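Local coordinates for protein RNA silencing suppressor p19 (Carnation Italian ringspot virus, PDB 6BJV) that suppresses RNA silencing by binding short interfering RNAs as a homodimer, acting as a molecular caliper that selects duplexes by their length, at residues A[16-21]-A[69-74]; A[30-35]-A[83-88]. All coordinates share one frame; numbering follows the deposited sequence.

Interactions 1 and 2 hold successive parts of the loop that runs between helix 7-16 and helix 39-45: the 16-21 end against strand 68-75, and the 30-35 part against the end of helix 80-87. Their centres lie 12 Å apart, and they touch directly. R72, whose NH1 and NH2 serve interaction 1, probably donates its NE to L32 O of interaction 2 over 2.6 Å, and Y73 O probably accepts from E35 N at 2.8 Å. D34 OD1 forms a salt bridge with R18 NE, the arginine that reaches the RNA. Interaction 1 thus meets a phosphate, whereas the nearest atom of interaction 2 stays about 7 Å from the bound nucleic acid.

Interaction 1. Residues A[16-21]-A[69-74]; sequences GERWDG and VFKRYL. With nucleotides of chain D.
R18 lies across an edge strand, 68-75, of the chain's four-stranded antiparallel sheet, in the RNA-binding face of the p19 fold, and runs from K71 to a phosphate. Its CB, CG and CD pass K71 O, CG closest at 3.4 Å, and CD also meets K71 CB. With CG anti to the backbone N (chi1 -180°) and the chain extended as far as NE, the guanidinium arrives edge-on at the phosphate of G2 of chain D. R18 NH2 donates to OP1 of G2 at 2.6 Å and also lies against Y73 CB, while the R18 NH1 bond to OP1 is weak; R18 NE forms a salt bridge with D34, and W19 CH2 lies 3.4 Å above one guanidinium face. The neighbouring E17 makes a buried bidentate salt bridge with R72. R72 NH2 meets E17 OE2 at 2.6 Å and R72 NH1 meets E17 OE1 at 3.0 Å, both on syn sides. These paired bonds, with R72 NH1 also donating to K71 O, hold the guanidinium within 18° of the carboxylate plane and should restrict its rotation. Buried E17 is thereby paired, which probably stabilises its charge. E17 OE1 also faces the F70 ring edge, 3.6 Å from F70 CD2, and accepts from a water that in turn accepts from K71 N.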
loop_
_atom_site.group_PDB
_atom_site.type_symbol
_atom_site.label_atom_id
_atom_site.label_comp_id
_atom_site.label_asym_id
_atom_site.label_seq_id
_atom_site.Cartn_x
_atom_site.Cartn_y
_atom_site.Cartn_z
ATOM N N GLY A 16 -1.055 5.821 -22.634
ATOM C CA GLY A 16 -1.551 5.207 -23.852
ATOM C C GLY A 16 -1.017 3.812 -24.091
ATOM O O GLY A 16 -1.602 3.064 -24.881
ATOM N N GLU A 17 0.077 3.443 -23.421
ATOM C CA GLU A 17 0.631 2.105 -23.594
ATOM C C GLU A 17 -0.359 1.032 -23.160
ATOM O O GLU A 17 -0.296 -0.104 -23.645
ATOM C CB GLU A 17 1.939 1.978 -22.814
ATOM C CG GLU A 17 2.654 0.643 -23.006
ATOM C CD GLU A 17 2.167 -0.438 -22.057
ATOM O OE1 GLU A 17 1.651 -0.098 -20.971
ATOM O OE2 GLU A 17 2.305 -1.632 -22.400
ATOM N N ARG A 18 -1.278 1.370 -22.254
ATOM C CA ARG A 18 -2.280 0.406 -21.815
ATOM C C ARG A 18 -3.124 -0.084 -22.986
ATOM O O ARG A 18 -3.498 -1.261 -23.043
ATOM C CB ARG A 18 -3.167 1.041 -20.745
ATOM C CG ARG A 18 -4.253 0.134 -20.196
ATOM C CD ARG A 18 -5.015 0.829 -19.081
ATOM N NE ARG A 18 -6.064 -0.013 -18.511
ATOM C CZ ARG A 18 -6.867 0.360 -17.520
ATOM N NH1 ARG A 18 -6.749 1.566 -16.980
ATOM N NH2 ARG A 18 -7.792 -0.473 -17.067
ATOM N N TRP A 19 -3.423 0.803 -23.934
ATOM C CA TRP A 19 -4.314 0.492 -25.044
ATOM C C TRP A 19 -3.565 0.054 -26.295
ATOM O O TRP A 19 -3.930 -0.949 -26.915
ATOM C CB TRP A 19 -5.188 1.711 -25.351
ATOM C CG TRP A 19 -5.702 2.373 -24.116
ATOM C CD1 TRP A 19 -5.435 3.641 -23.694
ATOM C CD2 TRP A 19 -6.558 1.792 -23.123
ATOM N NE1 TRP A 19 -6.078 3.891 -22.506
ATOM C CE2 TRP A 19 -6.773 2.770 -22.134
ATOM C CE3 TRP A 19 -7.165 0.541 -22.978
ATOM C CZ2 TRP A 19 -7.573 2.539 -21.017
ATOM C CZ3 TRP A 19 -7.956 0.312 -21.866
ATOM C CH2 TRP A 19 -8.154 1.307 -20.901
ATOM N N ASP A 20 -2.522 0.782 -26.681
ATOM C CA ASP A 20 -1.757 0.424 -27.863
ATOM C C ASP A 20 -0.758 -0.680 -27.520
ATOM O O ASP A 20 -0.697 -1.174 -26.390
ATOM C CB ASP A 20 -1.074 1.662 -28.439
ATOM C CG ASP A 20 -0.178 2.358 -27.436
ATOM O OD1 ASP A 20 0.557 1.664 -26.709
ATOM O OD2 ASP A 20 -0.217 3.605 -27.367
ATOM N N GLY A 21 0.034 -1.077 -28.509
ATOM C CA GLY A 21 0.951 -2.193 -28.359
ATOM C C GLY A 21 1.932 -2.066 -27.208
ATOM O O GLY A 21 1.940 -2.912 -26.312
ATOM N N VAL A 69 3.352 6.669 -15.476
ATOM C CA VAL A 69 2.484 5.682 -14.842
ATOM C C VAL A 69 1.980 4.705 -15.895
ATOM O O VAL A 69 1.495 5.117 -16.955
ATOM C CB VAL A 69 1.308 6.362 -14.120
ATOM C CG1 VAL A 69 0.405 5.327 -13.460
ATOM C CG2 VAL A 69 1.833 7.358 -13.085
ATOM N N PHE A 70 2.094 3.413 -15.595
ATOM C CA PHE A 70 1.553 2.343 -16.418
ATOM C C PHE A 70 0.446 1.630 -15.653
ATOM O O PHE A 70 0.452 1.589 -14.419
ATOM C CB PHE A 70 2.639 1.336 -16.804
ATOM C CG PHE A 70 3.785 1.935 -17.569
ATOM C CD1 PHE A 70 4.821 2.570 -16.906
ATOM C CD2 PHE A 70 3.833 1.850 -18.951
ATOM C CE1 PHE A 70 5.882 3.116 -17.609
ATOM C CE2 PHE A 70 4.888 2.394 -19.658
ATOM C CZ PHE A 70 5.914 3.028 -18.985
ATOM N N LYS A 71 -0.505 1.059 -16.390
ATOM C CA LYS A 71 -1.664 0.424 -15.777
ATOM C C LYS A 71 -2.087 -0.804 -16.568
ATOM O O LYS A 71 -2.040 -0.811 -17.801
ATOM C CB LYS A 71 -2.834 1.408 -15.673
ATOM C CG LYS A 71 -2.734 2.338 -14.478
ATOM C CD LYS A 71 -3.714 3.491 -14.563
ATOM C CE LYS A 71 -3.588 4.396 -13.350
ATOM N NZ LYS A 71 -4.408 5.627 -13.483
ATOM N N ARG A 72 -2.504 -1.839 -15.842
ATOM C CA ARG A 72 -3.000 -3.071 -16.435
ATOM C C ARG A 72 -4.236 -3.537 -15.682
ATOM O O ARG A 72 -4.356 -3.340 -14.470
ATOM C CB ARG A 72 -1.946 -4.189 -16.408
ATOM C CG ARG A 72 -0.931 -4.139 -17.533
ATOM C CD ARG A 72 -1.578 -4.403 -18.879
ATOM N NE ARG A 72 -0.592 -4.467 -19.953
ATOM C CZ ARG A 72 0.042 -3.409 -20.447
ATOM N NH1 ARG A 72 -0.195 -2.198 -19.957
ATOM N NH2 ARG A 72 0.921 -3.563 -21.427
ATOM N N TYR A 73 -5.155 -4.158 -16.418
ATOM C CA TYR A 73 -6.299 -4.857 -15.840
ATOM C C TYR A 73 -6.284 -6.276 -16.389
ATOM O O TYR A 73 -6.494 -6.482 -17.588
ATOM C CB TYR A 73 -7.617 -4.156 -16.170
ATOM C CG TYR A 73 -8.811 -4.735 -15.442
ATOM C CD1 TYR A 73 -9.353 -5.959 -15.816
ATOM C CD2 TYR A 73 -9.398 -4.058 -14.382
ATOM C CE1 TYR A 73 -10.442 -6.492 -15.152
ATOM C CE2 TYR A 73 -10.488 -4.582 -13.714
ATOM C CZ TYR A 73 -11.006 -5.799 -14.104
ATOM O OH TYR A 73 -12.090 -6.326 -13.443
ATOM N N LEU A 74 -6.031 -7.248 -15.519
ATOM C CA LEU A 74 -5.952 -8.646 -15.907
ATOM C C LEU A 74 -7.133 -9.415 -15.331
ATOM O O LEU A 74 -7.651 -9.082 -14.262
ATOM C CB LEU A 74 -4.643 -9.276 -15.426
ATOM C CG LEU A 74 -3.369 -8.561 -15.876
ATOM C CD1 LEU A 74 -2.164 -9.119 -15.148
ATOM C CD2 LEU A 74 -3.182 -8.675 -17.381
ATOM P P G D 2 -10.821 0.999 -15.458
ATOM O OP1 G D 2 -9.340 0.909 -15.481
ATOM O OP2 G D 2 -11.498 1.557 -14.260
ATOM O "O5'" G D 2 -11.267 1.843 -16.732
ATOM C "C5'" G D 2 -10.782 1.516 -18.026
ATOM C "C4'" G D 2 -11.291 2.479 -19.067
ATOM O "O4'" G D 2 -12.723 2.310 -19.245
ATOM C "C3'" G D 2 -11.140 3.955 -18.741
ATOM O "O3'" G D 2 -9.831 4.446 -18.959
ATOM C "C2'" G D 2 -12.198 4.593 -19.630
ATOM O "O2'" G D 2 -11.755 4.686 -20.976
ATOM C "C1'" G D 2 -13.316 3.555 -19.551
ATOM N N9 G D 2 -14.299 3.885 -18.504
ATOM C C8 G D 2 -14.441 3.306 -17.265
ATOM N N7 G D 2 -15.410 3.828 -16.565
ATOM C C5 G D 2 -15.937 4.813 -17.389
ATOM C C6 G D 2 -17.011 5.715 -17.176
ATOM O O6 G D 2 -17.734 5.829 -16.177
ATOM N N1 G D 2 -17.206 6.544 -18.276
ATOM C C2 G D 2 -16.468 6.508 -19.434
ATOM N N2 G D 2 -16.806 7.387 -20.388
ATOM N N3 G D 2 -15.466 5.671 -19.647
ATOM C C4 G D 2 -15.260 4.861 -18.589
HETATM O O HOH W 1 -0.245 1.897 -19.542
#

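Interaction 2. Residues A[30-35]-A[83-88]; sequences FKLPDE and LHRVLG
The C-terminal end of helix 80-87 meets the loop that precedes helix 39-45, and L32 is the main side chain joining them. Its CD1 reaches R85 O at 3.5 Å, near the last helical turn, where that carbonyl also accepts from G88 N at 2.7 Å. L32 CG stands 4.0 Å from G88 O. The other methyl, CD2, sits over one face of the R85 guanidinium, 4.1 Å from the plane and displaced from the centre of the group. R85 gets there with an extended chain, CG being anti to the backbone N (chi1 178°); the chain passes obliquely across L32, R85 CG near L32 CD1, and the guanidinium then meets CD2. K31 adds CB at 3.8 Å from G88 O, and the backbone of K31 is hydrogen-bonded to S89, just past the helix. L32 also touches L74 of strand 68-75. E35 OE2 lies 4.7 Å from R85 NE, too far for a salt bridge. The side-chain contacts are therefore mainly van der Waals, a leucine whose two methyls meet, one each, the carbonyl and the guanidinium face of the same arginine, with polar anchoring of the loop supplied by other groups, such as R72 NE at L32 O and the K31-S89 backbone pair.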
loop_
_atom_site.group_PDB
_atom_site.type_symbol
_atom_site.label_atom_id
_atom_site.label_comp_id
_atom_site.label_asym_id
_atom_site.label_seq_id
_atom_site.Cartn_x
_atom_site.Cartn_y
_atom_site.Cartn_z
ATOM N N PHE A 30 5.218 -4.151 -17.771
ATOM C CA PHE A 30 4.355 -5.321 -17.796
ATOM C C PHE A 30 4.697 -6.219 -18.979
ATOM O O PHE A 30 5.124 -5.751 -20.037
ATOM C CB PHE A 30 2.885 -4.908 -17.880
ATOM C CG PHE A 30 2.387 -4.179 -16.666
ATOM C CD1 PHE A 30 2.158 -4.856 -15.481
ATOM C CD2 PHE A 30 2.134 -2.818 -16.714
ATOM C CE1 PHE A 30 1.694 -4.189 -14.363
ATOM C CE2 PHE A 30 1.672 -2.146 -15.599
ATOM C CZ PHE A 30 1.450 -2.833 -14.422
ATOM N N LYS A 31 4.496 -7.523 -18.787
ATOM C CA LYS A 31 4.707 -8.510 -19.837
ATOM C C LYS A 31 3.406 -9.061 -20.404
ATOM O O LYS A 31 3.448 -9.861 -21.345
ATOM C CB LYS A 31 5.564 -9.669 -19.312
ATOM C CG LYS A 31 6.925 -9.246 -18.780
ATOM C CD LYS A 31 7.798 -10.449 -18.442
ATOM C CE LYS A 31 8.412 -11.072 -19.688
ATOM N NZ LYS A 31 9.427 -10.182 -20.323
ATOM N N LEU A 32 2.257 -8.665 -19.858
ATOM C CA LEU A 32 0.973 -9.129 -20.351
ATOM C C LEU A 32 0.166 -7.959 -20.899
ATOM O O LEU A 32 0.246 -6.849 -20.359
ATOM C CB LEU A 32 0.169 -9.822 -19.243
ATOM C CG LEU A 32 0.788 -11.077 -18.627
ATOM C CD1 LEU A 32 -0.097 -11.606 -17.508
ATOM C CD2 LEU A 32 1.014 -12.151 -19.679
ATOM N N PRO A 33 -0.616 -8.160 -21.959
ATOM C CA PRO A 33 -1.438 -7.063 -22.481
ATOM C C PRO A 33 -2.569 -6.717 -21.525
ATOM O O PRO A 33 -2.834 -7.408 -20.539
ATOM C CB PRO A 33 -1.982 -7.607 -23.810
ATOM C CG PRO A 33 -1.201 -8.847 -24.089
ATOM C CD PRO A 33 -0.781 -9.380 -22.764
ATOM N N ASP A 34 -3.250 -5.619 -21.841
ATOM C CA ASP A 34 -4.386 -5.175 -21.049
ATOM C C ASP A 34 -5.620 -6.001 -21.389
ATOM O O ASP A 34 -5.838 -6.373 -22.547
ATOM C CB ASP A 34 -4.656 -3.691 -21.297
ATOM C CG ASP A 34 -5.819 -3.167 -20.483
ATOM O OD1 ASP A 34 -5.660 -3.000 -19.256
ATOM O OD2 ASP A 34 -6.891 -2.913 -21.070
ATOM N N GLU A 35 -6.429 -6.292 -20.367
ATOM C CA GLU A 35 -7.636 -7.095 -20.526
ATOM C C GLU A 35 -8.848 -6.381 -19.935
ATOM O O GLU A 35 -9.758 -7.027 -19.411
ATOM C CB GLU A 35 -7.462 -8.472 -19.881
ATOM C CG GLU A 35 -6.305 -9.286 -20.448
ATOM C CD GLU A 35 -6.010 -10.537 -19.637
ATOM O OE1 GLU A 35 -6.430 -10.605 -18.462
ATOM O OE2 GLU A 35 -5.356 -11.456 -20.177
ATOM N N LEU A 83 -3.623 -17.949 -11.488
ATOM C CA LEU A 83 -2.750 -17.204 -10.586
ATOM C C LEU A 83 -1.320 -17.153 -11.108
ATOM O O LEU A 83 -0.684 -16.095 -11.079
ATOM C CB LEU A 83 -2.782 -17.829 -9.190
ATOM C CG LEU A 83 -1.845 -17.211 -8.147
ATOM C CD1 LEU A 83 -2.127 -15.726 -7.963
ATOM C CD2 LEU A 83 -1.968 -17.944 -6.821
ATOM N N HIS A 84 -0.799 -18.286 -11.584
ATOM C CA HIS A 84 0.548 -18.307 -12.144
ATOM C C HIS A 84 0.684 -17.316 -13.292
ATOM O O HIS A 84 1.730 -16.676 -13.449
ATOM C CB HIS A 84 0.895 -19.720 -12.613
ATOM C CG HIS A 84 2.051 -19.776 -13.563
ATOM N ND1 HIS A 84 1.901 -19.638 -14.925
ATOM C CD2 HIS A 84 3.375 -19.955 -13.346
ATOM C CE1 HIS A 84 3.083 -19.730 -15.508
ATOM N NE2 HIS A 84 3.993 -19.925 -14.572
ATOM N N ARG A 85 -0.361 -17.177 -14.108
ATOM C CA ARG A 85 -0.298 -16.268 -15.247
ATOM C C ARG A 85 -0.234 -14.817 -14.786
ATOM O O ARG A 85 0.676 -14.070 -15.165
ATOM C CB ARG A 85 -1.502 -16.488 -16.165
ATOM C CG ARG A 85 -1.529 -15.543 -17.354
ATOM C CD ARG A 85 -2.609 -15.908 -18.355
ATOM N NE ARG A 85 -2.489 -15.118 -19.578
ATOM C CZ ARG A 85 -1.669 -15.407 -20.587
ATOM N NH1 ARG A 85 -0.886 -16.477 -20.534
ATOM N NH2 ARG A 85 -1.630 -14.623 -21.655
ATOM N N VAL A 86 -1.202 -14.395 -13.969
ATOM C CA VAL A 86 -1.240 -13.006 -13.522
ATOM C C VAL A 86 0.027 -12.651 -12.760
ATOM O O VAL A 86 0.506 -11.513 -12.832
ATOM C CB VAL A 86 -2.503 -12.746 -12.675
ATOM C CG1 VAL A 86 -3.757 -12.989 -13.504
ATOM C CG2 VAL A 86 -2.504 -13.612 -11.425
ATOM N N LEU A 87 0.592 -13.607 -12.019
ATOM C CA LEU A 87 1.873 -13.368 -11.365
ATOM C C LEU A 87 2.980 -13.093 -12.373
ATOM O O LEU A 87 3.982 -12.463 -12.021
ATOM C CB LEU A 87 2.249 -14.562 -10.485
ATOM C CG LEU A 87 1.437 -14.729 -9.200
ATOM C CD1 LEU A 87 1.766 -16.056 -8.533
ATOM C CD2 LEU A 87 1.688 -13.574 -8.239
ATOM N N GLY A 88 2.822 -13.553 -13.613
ATOM C CA GLY A 88 3.730 -13.215 -14.685
ATOM C C GLY A 88 3.463 -11.878 -15.336
ATOM O O GLY A 88 4.091 -11.554 -16.347
#